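Local coordinates for protein LP04448p (Drosophila melanogaster, PDB 2QK2) that probably binds tubulin through TOG domains, of which this is the second, as a member of the XMAP215/Dis1 family that tracks microtubule plus ends, at residues Tyr21-Glu26 and Arg32-Glu37; Met207-Val212 and Lys226-Gln231. All blocks are in the same frame, centred on the assembly; numbering follows the deposited sequence.

Contact 1. Residues Tyr21-Glu26 and Arg32-Glu37; sequences YDKLEE and RKESLE
Leu24 and Ser35 meet on the closely packed side of this contact. CG of Leu24 lies 4.0 Å from CB of Ser35. One methyl of the leucine, CD2, reaches further and comes within 4.1 Å of CG of Leu36. The two leucine side chains cross at about a right angle. The CB of Leu24 is directed away from Arg32-Glu37. Its CG stands beside the backbone N (chi1 -84°), and the branch bearing CD2 brings the methyl back to the partner. All three residues are buried. The backbones come closest beside this patch, where CA of Leu24 lies 4.4 Å from CA of Arg32. The hydroxyl of Ser35 hydrogen-bonds to the carbonyl of Phe20, one residue before Tyr21-Glu26, and CB of Lys23 packs against its OG.

The outer side is polar and partly exposed. Lys23 runs out as an extended chain and crosses the side chain of Glu34 obliquely. Its NZ forms a salt bridge with OE1 of Glu34 at 2.6 Å, meeting the oxygen from above the carboxylate plane. Asp19 is a second, weak ion-pair partner of this lysine. Arg32 closes the end of the contact where the chain turns. Its NH1 donates to the backbone O of Glu26 at 3.0 Å, with an N-H...O angle of 153°. The bend at chi3 (-68°) turns the guanidinium after CD has passed 3.2 Å from O of Leu24. NE of the same group forms a salt bridge with Asp68, which should help fix its rotation.

The contact folds the short helix 20-24 against the start of the long helix 29-45, at one end of the HEAT-repeat array. Tyr21 rests on helix 55-67. Leu36 touches Leu61 of that helix and Met76 of helix 71-88, while Arg32 and Lys33 reach Leu73.

Contact 2. Residues Met207-Val212 and Lys226-Gln231; sequences MGDKAV and KIKECQ
Asp209 and Gln231 mark the nearest approach of the two backbones, with their CA atoms 9.9 Å apart. Only side chains bridge that gap. Gly208 follows the end of helix 190-207 with a positive phi of 97° and is also the N-cap of the short helix 209-212. With this backbone, any side chain would press on O of Met207, so glycine is needed. Asp209 follows as the first residue of the new helix.

The side chains of Asp209 and Lys228 reach toward each other from their own helices. NZ of Lys228 sits 3.0 Å from OD2 of Asp209 and 3.3 Å from OD1. This is a salt bridge whose two hydrogen bonds are both weak. Bends at chi2 (50°) and chi4 bring NZ of Lys228 between the Asp209 carboxylate and the Gln231 amide. The same NZ donates to OE1 of Gln231 at 2.6 Å, in the carbonyl plane and on a lone pair. The glutamine thus helps position the ammonium. Its own NE2 stays 3.6 Å from OD2 of Asp209. With Lys228 replaced by an alanine, the Asp209 carboxylate would probably lose its counter-charge and the Gln231 amide would be freer to turn.

Beneath this surface cluster, Asp209, Ile227 and Gln231 all touch Ile204 of helix 190-207. The salt bridge ties the first residue of the short helix 209-212 to helix 221-233, next to helix 190-207, in the helical array of a TOG domain.

Contact 1 and contact 2 lie on opposite sides of the chain's centre, near the two ends of one TOG domain. Their centres are 46 Å apart, and their nearest atoms are about 34 Å apart, so they do not touch. They follow one another along the chain, and the helices between them build the body of the array. The two differ in weight. Contact 1 buries 404 Å² and combines apolar packing with polar bonds. Contact 2 buries 89 Å² and is a polar surface link. Each joins a short helix to a longer one close by in sequence.

Contact 1. Residues Tyr21-Glu26 and Arg32-Glu37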
loop_
_atom_site.group_PDB
_atom_site.type_symbol
_atom_site.label_atom_id
_atom_site.label_comp_id
_atom_site.label_asym_id
_atom_site.label_seq_id
_atom_site.Cartn_x
_atom_site.Cartn_y
_atom_site.Cartn_z
ATOM N N TYR A 21 -21.509 9.895 -8.290
ATOM C CA TYR A 21 -20.465 10.771 -8.803
ATOM C C TYR A 21 -20.770 12.263 -8.684
ATOM O O TYR A 21 -19.883 13.050 -8.349
ATOM C CB TYR A 21 -20.126 10.389 -10.251
ATOM C CG TYR A 21 -19.574 8.982 -10.359
ATOM C CD1 TYR A 21 -20.400 7.908 -10.697
ATOM C CD2 TYR A 21 -18.233 8.714 -10.059
ATOM C CE1 TYR A 21 -19.908 6.598 -10.732
ATOM C CE2 TYR A 21 -17.727 7.406 -10.086
ATOM C CZ TYR A 21 -18.571 6.356 -10.423
ATOM O OH TYR A 21 -18.088 5.065 -10.438
ATOM N N ASP A 22 -22.014 12.664 -8.941
ATOM C CA ASP A 22 -22.358 14.077 -8.826
ATOM C C ASP A 22 -22.143 14.582 -7.400
ATOM O O ASP A 22 -21.578 15.656 -7.195
ATOM C CB ASP A 22 -23.814 14.326 -9.247
ATOM C CG ASP A 22 -24.023 14.178 -10.747
ATOM O OD1 ASP A 22 -23.042 14.327 -11.512
ATOM O OD2 ASP A 22 -25.171 13.925 -11.164
ATOM N N LYS A 23 -22.578 13.813 -6.407
ATOM C CA LYS A 23 -22.398 14.247 -5.024
ATOM C C LYS A 23 -20.932 14.418 -4.634
ATOM O O LYS A 23 -20.597 15.310 -3.846
ATOM C CB LYS A 23 -23.068 13.275 -4.059
ATOM C CG LYS A 23 -24.546 13.548 -3.810
ATOM C CD LYS A 23 -25.035 12.636 -2.691
ATOM C CE LYS A 23 -26.447 12.938 -2.257
ATOM N NZ LYS A 23 -26.861 11.960 -1.208
ATOM N N LEU A 24 -20.063 13.564 -5.173
ATOM C CA LEU A 24 -18.635 13.654 -4.867
ATOM C C LEU A 24 -18.054 14.980 -5.349
ATOM O O LEU A 24 -16.981 15.389 -4.908
ATOM C CB LEU A 24 -17.864 12.486 -5.501
ATOM C CG LEU A 24 -17.862 11.186 -4.689
ATOM C CD1 LEU A 24 -17.046 10.120 -5.408
ATOM C CD2 LEU A 24 -17.271 11.462 -3.309
ATOM N N GLU A 25 -18.768 15.653 -6.251
ATOM C CA GLU A 25 -18.317 16.942 -6.769
ATOM C C GLU A 25 -18.871 18.127 -5.977
ATOM O O GLU A 25 -18.525 19.275 -6.257
ATOM C CB GLU A 25 -18.711 17.101 -8.240
ATOM C CG GLU A 25 -17.938 16.216 -9.205
ATOM C CD GLU A 25 -16.439 16.462 -9.160
ATOM O OE1 GLU A 25 -16.019 17.633 -9.268
ATOM O OE2 GLU A 25 -15.678 15.481 -9.026
ATOM N N GLU A 26 -19.729 17.854 -4.995
ATOM C CA GLU A 26 -20.319 18.918 -4.181
ATOM C C GLU A 26 -19.281 19.582 -3.286
ATOM O O GLU A 26 -18.315 18.945 -2.857
ATOM C CB GLU A 26 -21.441 18.362 -3.304
ATOM C CG GLU A 26 -22.648 17.842 -4.056
ATOM C CD GLU A 26 -23.515 18.952 -4.633
ATOM O OE1 GLU A 26 -23.320 20.132 -4.266
ATOM O OE2 GLU A 26 -24.405 18.637 -5.450
ATOM N N ARG A 32 -20.430 14.898 0.013
ATOM C CA ARG A 32 -19.428 13.986 -0.527
ATOM C C ARG A 32 -19.422 12.745 0.375
ATOM O O ARG A 32 -19.339 11.617 -0.108
ATOM C CB ARG A 32 -18.042 14.650 -0.554
ATOM C CG ARG A 32 -17.988 15.931 -1.401
ATOM C CD ARG A 32 -16.576 16.262 -1.892
ATOM N NE ARG A 32 -15.658 16.647 -0.825
ATOM C CZ ARG A 32 -15.724 17.784 -0.135
ATOM N NH1 ARG A 32 -16.677 18.679 -0.392
ATOM N NH2 ARG A 32 -14.828 18.033 0.813
ATOM N N LYS A 33 -19.529 12.968 1.685
ATOM C CA LYS A 33 -19.562 11.875 2.657
ATOM C C LYS A 33 -20.686 10.882 2.348
ATOM O O LYS A 33 -20.512 9.665 2.479
ATOM C CB LYS A 33 -19.765 12.429 4.074
ATOM C CG LYS A 33 -20.062 11.353 5.116
ATOM C CD LYS A 33 -20.395 11.954 6.467
ATOM C CE LYS A 33 -21.704 12.730 6.433
ATOM N NZ LYS A 33 -22.892 11.848 6.277
ATOM N N GLU A 34 -21.841 11.397 1.938
ATOM C CA GLU A 34 -22.972 10.529 1.634
ATOM C C GLU A 34 -22.674 9.485 0.553
ATOM O O GLU A 34 -23.088 8.331 0.678
ATOM C CB GLU A 34 -24.198 11.375 1.259
ATOM C CG GLU A 34 -24.594 12.339 2.383
ATOM C CD GLU A 34 -25.914 13.057 2.142
ATOM O OE1 GLU A 34 -26.263 13.305 0.968
ATOM O OE2 GLU A 34 -26.592 13.388 3.139
ATOM N N SER A 35 -21.956 9.873 -0.500
ATOM C CA SER A 35 -21.609 8.918 -1.554
ATOM C C SER A 35 -20.661 7.851 -1.007
ATOM O O SER A 35 -20.871 6.656 -1.218
ATOM C CB SER A 35 -20.934 9.622 -2.740
ATOM O OG SER A 35 -21.876 10.284 -3.566
ATOM N N LEU A 36 -19.616 8.281 -0.303
ATOM C CA LEU A 36 -18.646 7.338 0.250
ATOM C C LEU A 36 -19.271 6.398 1.289
ATOM O O LEU A 36 -18.902 5.220 1.363
ATOM C CB LEU A 36 -17.443 8.090 0.844
ATOM C CG LEU A 36 -16.619 8.921 -0.154
ATOM C CD1 LEU A 36 -15.443 9.564 0.559
ATOM C CD2 LEU A 36 -16.116 8.036 -1.299
ATOM N N GLU A 37 -20.212 6.910 2.082
ATOM C CA GLU A 37 -20.898 6.095 3.096
ATOM C C GLU A 37 -21.599 4.917 2.446
ATOM O O GLU A 37 -21.461 3.772 2.876
ATOM C CB GLU A 37 -21.986 6.885 3.815
ATOM C CG GLU A 37 -21.539 7.792 4.916
ATOM C CD GLU A 37 -22.730 8.285 5.719
ATOM O OE1 GLU A 37 -23.374 7.450 6.395
ATOM O OE2 GLU A 37 -23.033 9.494 5.662
#

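Contact 2. Residues Met207-Val212 and Lys226-Gln231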
loop_
_atom_site.group_PDB
_atom_site.type_symbol
_atom_site.label_atom_id
_atom_site.label_comp_id
_atom_site.label_asym_id
_atom_site.label_seq_id
_atom_site.Cartn_x
_atom_site.Cartn_y
_atom_site.Cartn_z
HETATM N N MSE A 207 15.002 -13.174 1.791
HETATM C CA MSE A 207 15.995 -13.605 0.820
HETATM C C MSE A 207 17.195 -14.360 1.380
HETATM O O MSE A 207 17.922 -15.004 0.623
HETATM C CB MSE A 207 16.490 -12.400 0.009
HETATM C CG MSE A 207 15.385 -11.597 -0.674
HETATM SE SE MSE A 207 14.273 -12.657 -1.872
HETATM C CE MSE A 207 15.486 -12.805 -3.368
ATOM N N GLY A 208 17.408 -14.279 2.691
ATOM C CA GLY A 208 18.538 -14.971 3.292
ATOM C C GLY A 208 19.758 -14.086 3.491
ATOM O O GLY A 208 20.041 -13.204 2.679
ATOM N N ASP A 209 20.487 -14.332 4.574
ATOM C CA ASP A 209 21.682 -13.560 4.912
ATOM C C ASP A 209 22.742 -13.537 3.812
ATOM O O ASP A 209 23.269 -12.478 3.467
ATOM C CB ASP A 209 22.312 -14.113 6.192
ATOM C CG ASP A 209 22.353 -13.091 7.313
ATOM O OD1 ASP A 209 23.029 -12.050 7.147
ATOM O OD2 ASP A 209 21.707 -13.327 8.362
ATOM N N LYS A 210 23.051 -14.707 3.265
ATOM C CA LYS A 210 24.073 -14.816 2.227
ATOM C C LYS A 210 23.790 -13.974 0.996
ATOM O O LYS A 210 24.701 -13.397 0.405
ATOM C CB LYS A 210 24.250 -16.278 1.813
ATOM C CG LYS A 210 24.714 -17.180 2.946
ATOM C CD LYS A 210 24.919 -18.610 2.470
ATOM C CE LYS A 210 25.381 -19.504 3.612
ATOM N NZ LYS A 210 26.624 -18.980 4.246
ATOM N N ALA A 211 22.524 -13.904 0.605
ATOM C CA ALA A 211 22.157 -13.130 -0.567
ATOM C C ALA A 211 22.222 -11.620 -0.339
ATOM O O ALA A 211 22.733 -10.886 -1.181
ATOM C CB ALA A 211 20.755 -13.526 -1.030
ATOM N N VAL A 212 21.717 -11.159 0.801
ATOM C CA VAL A 212 21.681 -9.726 1.089
ATOM C C VAL A 212 22.918 -9.130 1.766
ATOM O O VAL A 212 23.312 -8.002 1.459
ATOM C CB VAL A 212 20.445 -9.381 1.953
ATOM C CG1 VAL A 212 20.293 -7.869 2.072
ATOM C CG2 VAL A 212 19.196 -9.999 1.338
ATOM N N LYS A 226 20.247 -2.797 14.429
ATOM C CA LYS A 226 18.828 -2.463 14.295
ATOM C C LYS A 226 18.205 -3.389 13.261
ATOM O O LYS A 226 17.129 -3.946 13.472
ATOM C CB LYS A 226 18.644 -1.024 13.819
ATOM C CG LYS A 226 19.142 0.029 14.769
ATOM C CD LYS A 226 18.704 1.416 14.308
ATOM C CE LYS A 226 19.299 2.509 15.187
ATOM N NZ LYS A 226 20.775 2.636 15.004
ATOM N N ILE A 227 18.899 -3.542 12.136
ATOM C CA ILE A 227 18.434 -4.396 11.056
ATOM C C ILE A 227 18.252 -5.837 11.533
ATOM O O ILE A 227 17.222 -6.460 11.262
ATOM C CB ILE A 227 19.425 -4.359 9.873
ATOM C CG1 ILE A 227 19.436 -2.949 9.263
ATOM C CG2 ILE A 227 19.052 -5.413 8.825
ATOM C CD1 ILE A 227 20.498 -2.750 8.196
ATOM N N LYS A 228 19.244 -6.370 12.244
ATOM C CA LYS A 228 19.140 -7.745 12.735
ATOM C C LYS A 228 18.004 -7.908 13.738
ATOM O O LYS A 228 17.352 -8.949 13.769
ATOM C CB LYS A 228 20.467 -8.211 13.346
ATOM C CG LYS A 228 21.273 -9.117 12.412
ATOM C CD LYS A 228 21.424 -8.501 11.017
ATOM C CE LYS A 228 22.219 -9.395 10.060
ATOM N NZ LYS A 228 21.607 -10.739 9.831
ATOM N N GLU A 229 17.763 -6.892 14.558
ATOM C CA GLU A 229 16.666 -6.968 15.514
ATOM C C GLU A 229 15.373 -7.140 14.723
ATOM O O GLU A 229 14.575 -8.044 14.987
ATOM C CB GLU A 229 16.569 -5.689 16.337
ATOM C CG GLU A 229 17.454 -5.657 17.555
ATOM C CD GLU A 229 17.179 -4.445 18.419
ATOM O OE1 GLU A 229 17.562 -3.322 18.020
ATOM O OE2 GLU A 229 16.564 -4.619 19.492
ATOM N N CYS A 230 15.174 -6.258 13.748
ATOM C CA CYS A 230 13.987 -6.309 12.909
ATOM C C CYS A 230 13.927 -7.642 12.172
ATOM O O CYS A 230 12.859 -8.242 12.051
ATOM C CB CYS A 230 14.003 -5.153 11.910
ATOM S SG CYS A 230 13.864 -3.524 12.684
ATOM N N GLN A 231 15.073 -8.111 11.689
ATOM C CA GLN A 231 15.117 -9.380 10.976
ATOM C C GLN A 231 14.521 -10.485 11.842
ATOM O O GLN A 231 13.736 -11.309 11.364
ATOM C CB GLN A 231 16.557 -9.745 10.624
ATOM C CG GLN A 231 16.689 -10.992 9.762
ATOM C CD GLN A 231 18.136 -11.434 9.583
ATOM O OE1 GLN A 231 19.043 -10.610 9.472
ATOM N NE2 GLN A 231 18.353 -12.742 9.537
#